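Local atomic coordinates of putative tetR-family transcriptional regulator (PDB entry 3FIW), a protein that probably binds DNA at cis-regulatory sites and regulates transcription, most likely as a repressor of the TetR family. Residues A[83-88]-A[130-135]. Residues are numbered along the deposited sequence; the frame is centred on the assembly and turned at random.
Sequences PHAAEP and LDRVRR
Arg132 reaches from the first turn of helix 130-142 to the carbonyls of Ala85, at short helix 82-85, and of Glu87 in the chain just beyond it. This is the all-helical TetR fold, and the contact joins helix 130-142 to the short helix and the chain after it. The CB of Arg132 points toward segment 83-88. With CG anti to the carbonyl carbon (chi1 -73°), the chain runs out to the side of Ala85. Arg132 CD passes CB of Ala85 at 4.4 Å, and here the chain bends at chi3. Arg132 NE lies 4.0 Å from CA of Ala85. Over one face of the guanidinium sits Ala85 O, 3.0 Å from Arg132 NH1, but the angle is too poor for a hydrogen bond. At the edge, Arg132 NH2 donates to Glu87 O at 2.8 Å, with an N-H...O angle of 158°. A leucine in place of Arg132 would probably leave Glu87 O without this donor and the two bridging waters without their arginine partner. Outside the two segments, Leu89 touches the Arg132 side chain. One water joins Arg132 NH2 to His84 O and lies over the His84 ring. The other accepts from Arg132 NH1 at 3.1 Å and donates to Glu87 O.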
# COMPACT_ATOMS: atom_id res chain seq x y z
N PRO A 83 4.77 -5.71 18.28
CA PRO A 83 4.13 -7.05 18.19
C PRO A 83 4.70 -7.94 17.07
O PRO A 83 4.87 -9.15 17.24
CB PRO A 83 2.64 -6.73 17.95
CG PRO A 83 2.43 -5.30 18.41
CD PRO A 83 3.77 -4.61 18.18
N HIS A 84 5.03 -7.38 15.92
CA HIS A 84 5.76 -8.14 14.92
C HIS A 84 7.15 -8.61 15.41
O HIS A 84 7.54 -9.75 15.17
CB HIS A 84 5.86 -7.39 13.57
CG HIS A 84 6.29 -8.26 12.42
ND1 HIS A 84 7.35 -7.94 11.60
CD2 HIS A 84 5.81 -9.45 11.98
CE1 HIS A 84 7.51 -8.91 10.71
NE2 HIS A 84 6.58 -9.83 10.92
N ALA A 85 7.87 -7.72 16.11
CA ALA A 85 9.20 -8.02 16.65
C ALA A 85 9.14 -8.98 17.80
O ALA A 85 10.15 -9.58 18.17
CB ALA A 85 9.89 -6.74 17.08
N ALA A 86 7.98 -9.10 18.42
CA ALA A 86 7.83 -10.05 19.53
C ALA A 86 7.70 -11.51 19.07
O ALA A 86 7.69 -12.40 19.90
CB ALA A 86 6.62 -9.68 20.40
N GLU A 87 7.57 -11.76 17.76
CA GLU A 87 7.37 -13.14 17.28
C GLU A 87 8.65 -13.95 17.34
O GLU A 87 9.71 -13.40 17.11
CB GLU A 87 6.85 -13.12 15.85
CG GLU A 87 5.48 -12.53 15.75
CD GLU A 87 4.43 -13.51 16.13
OE1 GLU A 87 4.27 -14.50 15.38
OE2 GLU A 87 3.75 -13.30 17.14
N PRO A 88 8.55 -15.28 17.60
CA PRO A 88 9.79 -16.08 17.60
C PRO A 88 10.44 -16.07 16.21
O PRO A 88 9.75 -16.00 15.18
CB PRO A 88 9.32 -17.50 17.93
CG PRO A 88 7.87 -17.40 18.32
CD PRO A 88 7.33 -16.08 17.86
N LEU A 130 17.96 -4.92 11.85
CA LEU A 130 18.88 -5.56 10.88
C LEU A 130 19.33 -6.96 11.33
O LEU A 130 19.55 -7.85 10.51
CB LEU A 130 20.12 -4.68 10.64
CG LEU A 130 19.93 -3.17 10.42
CD1 LEU A 130 21.09 -2.37 11.05
CD2 LEU A 130 19.71 -2.76 8.94
N ASP A 131 19.45 -7.13 12.64
CA ASP A 131 19.71 -8.43 13.20
C ASP A 131 18.60 -9.46 12.85
O ASP A 131 18.91 -10.56 12.39
CB ASP A 131 19.92 -8.32 14.72
CG ASP A 131 20.23 -9.67 15.36
OD1 ASP A 131 21.40 -10.09 15.31
OD2 ASP A 131 19.29 -10.32 15.90
N ARG A 132 17.33 -9.09 13.08
CA ARG A 132 16.16 -9.92 12.79
C ARG A 132 15.99 -10.19 11.29
O ARG A 132 15.65 -11.30 10.90
CB ARG A 132 14.88 -9.28 13.33
CG ARG A 132 14.74 -9.34 14.84
CD ARG A 132 13.35 -8.88 15.30
NE ARG A 132 12.35 -9.88 14.94
CZ ARG A 132 11.97 -10.87 15.73
NH1 ARG A 132 12.49 -10.99 16.95
NH2 ARG A 132 11.06 -11.74 15.30
N VAL A 133 16.19 -9.16 10.47
CA VAL A 133 16.04 -9.31 9.01
C VAL A 133 17.07 -10.32 8.50
O VAL A 133 16.78 -11.12 7.62
CB VAL A 133 16.16 -7.95 8.28
CG1 VAL A 133 16.19 -8.13 6.76
CG2 VAL A 133 15.01 -7.00 8.70
N ARG A 134 18.27 -10.29 9.08
CA ARG A 134 19.37 -11.15 8.65
C ARG A 134 19.17 -12.58 9.10
O ARG A 134 19.55 -13.50 8.39
CB ARG A 134 20.71 -10.62 9.19
CG ARG A 134 21.98 -11.39 8.75
CD ARG A 134 22.36 -11.07 7.29
NE ARG A 134 21.99 -12.10 6.31
CZ ARG A 134 21.18 -11.92 5.25
NH1 ARG A 134 20.63 -10.73 4.99
NH2 ARG A 134 20.95 -12.94 4.43
N ARG A 135 18.58 -12.76 10.28
CA ARG A 135 18.34 -14.11 10.82
C ARG A 135 17.23 -14.84 10.02
O ARG A 135 17.36 -16.03 9.68
CB ARG A 135 18.01 -14.07 12.32
CG ARG A 135 19.16 -13.56 13.22
CD ARG A 135 19.14 -14.19 14.60
NE ARG A 135 20.02 -13.46 15.51
CZ ARG A 135 21.20 -13.89 15.98
NH1 ARG A 135 21.67 -15.11 15.67
NH2 ARG A 135 21.90 -13.11 16.79
O HOH W 1 8.87 -11.13 13.23
O HOH W 2 12.28 -13.36 18.97